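Local coordinates for protein proabylysin (Pyrococcus abyssi, PDB 4JIU) that is a zinc metallopeptidase zymogen of the minigluzincin type, probably hydrolysing peptide bonds once its zinc site is accessible, at residues D4-A9 / H60-L65; I40-A45 / F55-H60. The protein carries 1 engineered substitution. All coordinates share one frame; numbering follows the deposited sequence.

Contact 1 of 2, residues D4-A9 / H60-L65; sequences DLLEHA and HELAHL. With ZN (zinc ion), chain B.
Leu62 is the meeting point of the two helices and faces Leu6 and Ala9 of residues 4-9. Its CD1 methyl lies 3.9 Å from Leu6 CD1, and the two leucine side chains cross obliquely. Leu6 has CG anti to its backbone N (chi1 178°). This swings CD1 across to Leu62, although the side chain sets out past the other helix rather than at it. Ala9 adds its CB, on the side of its helix turned toward Leu62. Leu62 was modelled in two conformers, so the very close approach of its CD1 to Ala9 CB is doubtful. No hydrogen bond crosses between the segments; the contact is made by methyl groups.

Roughly opposite Leu62, residues 60-65 carry the metal. The zinc ion is bound by His60 NE2 and His64 NE2, each at 2.0 Å. The two histidines are one helical turn apart; with CG of His60 anti to the backbone N (chi1 -179°), its NE2 reaches the same metal as that of His64. His72 and the main-chain O of Val105 complete the site. Val105 ends the chain, consistent with a tail that blocks the zinc in the zymogen. With Glu61 the segment spells HExxH, as in gluzincins. Thr69 O takes a hydrogen bond from His64 ND1, which, with the zinc bond, limits the rotation of that ring.

Further out, Leu5 and Ala9 of helix 2-13 also rest on earlier turns of helix 51-67. Leu65 touches Val33 of strand 31-34, and Ala63 lies against helix 74-80.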
loop_
_atom_site.group_PDB
_atom_site.type_symbol
_atom_site.label_atom_id
_atom_site.label_comp_id
_atom_site.label_asym_id
_atom_site.label_seq_id
_atom_site.Cartn_x
_atom_site.Cartn_y
_atom_site.Cartn_z
ATOM N N ASP A 4 6.449 9.825 -6.655
ATOM C CA ASP A 4 5.809 9.712 -7.967
ATOM C C ASP A 4 4.840 8.546 -8.027
ATOM O O ASP A 4 3.740 8.658 -8.626
ATOM C CB ASP A 4 6.889 9.547 -9.030
ATOM C CG ASP A 4 7.789 10.777 -8.974
ATOM O OD1 ASP A 4 7.515 11.731 -9.721
ATOM O OD2 ASP A 4 8.731 10.732 -8.152
ATOM N N LEU A 5 5.206 7.428 -7.388
ATOM C CA LEU A 5 4.268 6.300 -7.354
ATOM C C LEU A 5 2.980 6.623 -6.645
ATOM O O LEU A 5 1.895 6.274 -7.059
ATOM C CB LEU A 5 4.915 5.071 -6.687
ATOM C CG LEU A 5 6.068 4.404 -7.418
ATOM C CD1 LEU A 5 6.646 3.208 -6.662
ATOM C CD2 LEU A 5 5.616 3.957 -8.779
ATOM N N LEU A 6 3.142 7.328 -5.517
ATOM C CA LEU A 6 1.967 7.721 -4.767
ATOM C C LEU A 6 1.003 8.614 -5.556
ATOM O O LEU A 6 -0.210 8.403 -5.498
ATOM C CB LEU A 6 2.435 8.457 -3.499
ATOM C CG LEU A 6 1.341 8.994 -2.599
ATOM C CD1 LEU A 6 0.676 7.814 -1.913
ATOM C CD2 LEU A 6 1.933 10.005 -1.634
ATOM N N GLU A 7 1.555 9.536 -6.339
ATOM C CA GLU A 7 0.666 10.386 -7.152
ATOM C C GLU A 7 -0.092 9.553 -8.172
ATOM O O GLU A 7 -1.286 9.768 -8.412
ATOM C CB GLU A 7 1.502 11.466 -7.776
ATOM C CG GLU A 7 0.990 12.778 -8.274
ATOM C CD GLU A 7 2.101 13.723 -8.689
ATOM O OE1 GLU A 7 2.669 13.550 -9.794
ATOM O OE2 GLU A 7 2.449 14.678 -7.945
ATOM N N HIS A 8 0.597 8.616 -8.808
ATOM C CA HIS A 8 -0.075 7.724 -9.773
ATOM C C HIS A 8 -1.145 6.901 -9.068
ATOM O O HIS A 8 -2.214 6.691 -9.637
ATOM C CB HIS A 8 0.943 6.803 -10.460
ATOM C CG HIS A 8 1.851 7.449 -11.433
ATOM N ND1 HIS A 8 1.405 8.192 -12.491
ATOM C CD2 HIS A 8 3.202 7.442 -11.516
ATOM C CE1 HIS A 8 2.441 8.637 -13.192
ATOM N NE2 HIS A 8 3.547 8.192 -12.620
ATOM N N ALA A 9 -0.881 6.403 -7.882
ATOM C CA ALA A 9 -1.863 5.623 -7.139
ATOM C C ALA A 9 -3.084 6.431 -6.783
ATOM O O ALA A 9 -4.221 5.956 -6.931
ATOM C CB ALA A 9 -1.170 5.046 -5.893
ATOM N N HIS A 60 -2.394 -0.756 -1.630
ATOM C CA HIS A 60 -3.004 -1.434 -0.498
ATOM C C HIS A 60 -3.256 -0.457 0.618
ATOM O O HIS A 60 -4.345 -0.413 1.228
ATOM C CB HIS A 60 -2.103 -2.606 -0.098
ATOM C CG HIS A 60 -2.651 -3.398 1.055
ATOM N ND1 HIS A 60 -3.120 -4.682 0.896
ATOM C CD2 HIS A 60 -2.805 -3.184 2.382
ATOM C CE1 HIS A 60 -3.539 -5.180 2.053
ATOM N NE2 HIS A 60 -3.378 -4.244 2.991
ATOM N N GLU A 61 -2.223 0.314 0.961
ATOM C CA GLU A 61 -2.384 1.249 2.077
ATOM C C GLU A 61 -3.351 2.405 1.760
ATOM O O GLU A 61 -4.175 2.768 2.570
ATOM C CB GLU A 61 -1.039 1.735 2.563
ATOM C CG GLU A 61 -0.135 0.627 3.074
ATOM C CD GLU A 61 -0.725 -0.198 4.190
ATOM O OE1 GLU A 61 -1.630 0.187 4.934
ATOM O OE2 GLU A 61 -0.221 -1.352 4.330
ATOM N N LEU A 62 -3.293 2.923 0.529
ATOM C CA LEU A 62 -4.221 3.937 0.100
ATOM C C LEU A 62 -5.651 3.379 0.110
ATOM O O LEU A 62 -6.582 4.122 0.446
ATOM C CB LEU A 62 -3.946 4.492 -1.301
ATOM C CG LEU A 62 -2.768 5.441 -1.396
ATOM C CD1 LEU A 62 -2.423 5.701 -2.843
ATOM C CD2 LEU A 62 -3.037 6.762 -0.681
ATOM N N ALA A 63 -5.844 2.114 -0.243
ATOM C CA ALA A 63 -7.143 1.498 -0.213
ATOM C C ALA A 63 -7.714 1.455 1.187
ATOM O O ALA A 63 -8.919 1.656 1.389
ATOM C CB ALA A 63 -7.102 0.102 -0.845
ATOM N N HIS A 64 -6.875 1.239 2.192
ATOM C CA HIS A 64 -7.339 1.307 3.591
ATOM C C HIS A 64 -7.905 2.682 3.865
ATOM O O HIS A 64 -8.978 2.862 4.425
ATOM C CB HIS A 64 -6.214 0.997 4.569
ATOM C CG HIS A 64 -5.986 -0.451 4.795
ATOM N ND1 HIS A 64 -6.974 -1.267 5.331
ATOM C CD2 HIS A 64 -4.896 -1.230 4.616
ATOM C CE1 HIS A 64 -6.463 -2.495 5.419
ATOM N NE2 HIS A 64 -5.197 -2.529 4.988
ATOM N N LEU A 65 -7.152 3.706 3.504
ATOM C CA LEU A 65 -7.525 5.080 3.764
ATOM C C LEU A 65 -8.803 5.426 3.008
ATOM O O LEU A 65 -9.725 6.043 3.588
ATOM C CB LEU A 65 -6.406 6.033 3.364
ATOM C CG LEU A 65 -5.182 6.012 4.253
ATOM C CD1 LEU A 65 -4.092 6.920 3.631
ATOM C CD2 LEU A 65 -5.459 6.415 5.666
HETATM ZN ZN ZN B . -4.163 -4.227 4.810
#

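Contact 2 of 2, residues I40-A45 / F55-H60; sequences ITLDPA and FYILIH. With ZN (zinc ion), chain B.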
loop_
_atom_site.group_PDB
_atom_site.type_symbol
_atom_site.label_atom_id
_atom_site.label_comp_id
_atom_site.label_asym_id
_atom_site.label_seq_id
_atom_site.Cartn_x
_atom_site.Cartn_y
_atom_site.Cartn_z
ATOM N N ILE A 40 1.003 7.316 5.301
ATOM C CA ILE A 40 1.450 5.946 5.034
ATOM C C ILE A 40 2.886 5.853 5.540
ATOM O O ILE A 40 3.712 6.654 5.099
ATOM C CB ILE A 40 1.371 5.575 3.559
ATOM C CG1 ILE A 40 -0.040 5.699 2.981
ATOM C CG2 ILE A 40 2.008 4.195 3.378
ATOM C CD1 ILE A 40 -0.148 5.594 1.486
ATOM N N THR A 41 3.161 4.947 6.455
ATOM C CA THR A 41 4.522 4.719 6.934
ATOM C C THR A 41 5.026 3.421 6.372
ATOM O O THR A 41 4.352 2.389 6.436
ATOM C CB THR A 41 4.505 4.707 8.467
ATOM O OG1 THR A 41 4.017 5.962 8.965
ATOM C CG2 THR A 41 5.919 4.521 8.993
ATOM N N LEU A 42 6.239 3.468 5.791
ATOM C CA LEU A 42 6.860 2.362 5.133
ATOM C C LEU A 42 8.176 2.055 5.842
ATOM O O LEU A 42 8.954 2.980 6.113
ATOM C CB LEU A 42 7.237 2.690 3.683
ATOM C CG LEU A 42 6.078 3.218 2.797
ATOM C CD1 LEU A 42 6.674 3.674 1.481
ATOM C CD2 LEU A 42 4.998 2.172 2.670
ATOM N N ASP A 43 8.454 0.804 6.028
ATOM C CA ASP A 43 9.785 0.364 6.483
ATOM C C ASP A 43 10.792 0.607 5.374
ATOM O O ASP A 43 10.439 0.469 4.209
ATOM C CB ASP A 43 9.741 -1.102 6.845
ATOM C CG ASP A 43 11.032 -1.580 7.445
ATOM O OD1 ASP A 43 11.917 -1.997 6.666
ATOM O OD2 ASP A 43 11.179 -1.516 8.684
ATOM N N PRO A 44 12.039 1.003 5.683
ATOM C CA PRO A 44 12.994 1.254 4.627
ATOM C C PRO A 44 13.191 0.100 3.657
ATOM O O PRO A 44 13.566 0.347 2.483
ATOM C CB PRO A 44 14.298 1.534 5.395
ATOM C CG PRO A 44 13.892 1.925 6.759
ATOM C CD PRO A 44 12.541 1.322 7.008
ATOM N N ALA A 45 12.941 -1.134 4.078
ATOM C CA ALA A 45 13.088 -2.238 3.129
ATOM C C ALA A 45 12.167 -2.128 1.921
ATOM O O ALA A 45 12.463 -2.658 0.833
ATOM C CB ALA A 45 12.822 -3.517 3.897
ATOM N N PHE A 55 4.448 -0.422 -5.674
ATOM C CA PHE A 55 3.156 0.131 -6.061
ATOM C C PHE A 55 2.026 -0.626 -5.350
ATOM O O PHE A 55 1.058 -0.008 -4.919
ATOM C CB PHE A 55 2.977 0.075 -7.582
ATOM C CG PHE A 55 1.910 1.006 -8.099
ATOM C CD1 PHE A 55 1.986 2.384 -7.868
ATOM C CD2 PHE A 55 0.835 0.496 -8.832
ATOM C CE1 PHE A 55 1.046 3.224 -8.378
ATOM C CE2 PHE A 55 -0.108 1.392 -9.368
ATOM C CZ PHE A 55 0.007 2.733 -9.124
ATOM N N TYR A 56 2.132 -1.954 -5.259
ATOM C CA TYR A 56 1.120 -2.711 -4.522
ATOM C C TYR A 56 0.960 -2.191 -3.116
ATOM O O TYR A 56 -0.117 -2.034 -2.592
ATOM C CB TYR A 56 1.409 -4.241 -4.570
ATOM C CG TYR A 56 0.375 -4.927 -3.723
ATOM C CD1 TYR A 56 -0.922 -5.089 -4.231
ATOM C CD2 TYR A 56 0.561 -5.319 -2.426
ATOM C CE1 TYR A 56 -1.892 -5.665 -3.494
ATOM C CE2 TYR A 56 -0.426 -5.835 -1.651
ATOM C CZ TYR A 56 -1.684 -6.016 -2.184
ATOM O OH TYR A 56 -2.708 -6.558 -1.458
ATOM N N ILE A 57 2.099 -2.045 -2.403
ATOM C CA ILE A 57 2.026 -1.578 -1.032
ATOM C C ILE A 57 1.308 -0.232 -0.940
ATOM O O ILE A 57 0.468 -0.040 -0.069
ATOM C CB ILE A 57 3.434 -1.545 -0.390
ATOM C CG1 ILE A 57 3.991 -2.973 -0.276
ATOM C CG2 ILE A 57 3.387 -0.822 0.940
ATOM C CD1 ILE A 57 5.428 -3.042 0.041
ATOM N N LEU A 58 1.678 0.707 -1.801
ATOM C CA LEU A 58 1.031 2.005 -1.795
ATOM C C LEU A 58 -0.447 1.893 -2.067
ATOM O O LEU A 58 -1.264 2.565 -1.419
ATOM C CB LEU A 58 1.725 2.940 -2.780
ATOM C CG LEU A 58 3.132 3.370 -2.368
ATOM C CD1 LEU A 58 3.754 4.213 -3.476
ATOM C CD2 LEU A 58 3.182 4.138 -1.080
ATOM N N ILE A 59 -0.846 1.106 -3.074
ATOM C CA ILE A 59 -2.246 0.911 -3.402
ATOM C C ILE A 59 -2.974 0.256 -2.237
ATOM O O ILE A 59 -4.108 0.698 -1.927
ATOM C CB ILE A 59 -2.389 0.126 -4.706
ATOM C CG1 ILE A 59 -2.024 0.949 -5.950
ATOM C CG2 ILE A 59 -3.782 -0.492 -4.833
ATOM C CD1 ILE A 59 -3.026 2.023 -6.305
ATOM N N HIS A 60 -2.394 -0.756 -1.630
ATOM C CA HIS A 60 -3.004 -1.434 -0.498
ATOM C C HIS A 60 -3.256 -0.457 0.618
ATOM O O HIS A 60 -4.345 -0.413 1.228
ATOM C CB HIS A 60 -2.103 -2.606 -0.098
ATOM C CG HIS A 60 -2.651 -3.398 1.055
ATOM N ND1 HIS A 60 -3.120 -4.682 0.896
ATOM C CD2 HIS A 60 -2.805 -3.184 2.382
ATOM C CE1 HIS A 60 -3.539 -5.180 2.053
ATOM N NE2 HIS A 60 -3.378 -4.244 2.991
HETATM ZN ZN ZN B . -4.163 -4.227 4.810
#
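Asp43 OD2, one residue past the Leu42 that packs on Ile57, is gripped by two groups: a salt bridge from Arg102 NH2 and a hydrogen bond from Leu26 N. Its OD1 accepts from Ala45 N at 2.9 Å with a nearly straight N-H (167°). That donor comes to the anti side of OD1, 29° out of the carboxylate plane, and closes an Asx turn where the strand ends.

The contact itself is apolar. Leu42 CD2 meets Ile57 CG2 at 3.8 Å. With CG anti to its carbonyl carbon (chi1 -54°), Leu42 sends one methyl to each of two helix residues: CD1 lies a looser 4.4 Å from Leu58 CD2. Ile40, two residues back on the same face of the strand, reaches Leu58 CD2 with its CD1, also at 4.4 Å.

Strand 39-42 is the middle strand of a three-stranded mixed sheet, and here that sheet backs onto the helix bearing the zinc-binding motif, as in zincins. The strand and helix segments run roughly antiparallel, with their axes 10.0 Å apart. Ile57 also touches Ile96 of helix 88-100. Leu58 leans on Leu5 of helix 2-13, and Leu42 on Val2.

Away from the strand, Tyr56 OH accepts a hydrogen bond from His60 ND1 at 3.0 Å. It lies almost in the plane of the imidazole, at its edge, so the bond limits rotation of the zinc-binding ring. Glu93 OE1 hydrogen-bonds the same hydroxyl and places it as a second-shell group.

Both contacts are buried, contact 2 wholly so, whereas Leu6 of contact 1 is partly exposed. Both use helix 51-67, with His60 common to the two. Contact 2 lies nested in the chain loop that contact 1 closes, and their centres are about 8 Å apart. They touch directly: Leu5 CB is 3.5 Å from Leu58 CD1. Contact 1 is helix on helix and rests on a few methyl groups; contact 2 is strand on helix and buries somewhat more surface. In both, the interface is apolar and the polar chemistry lies off to the side. Contact 1 holds two zinc ligands, whereas contact 2 adds the hydrogen bond behind one of them and the Asx turn of a carboxylate where the strand ends.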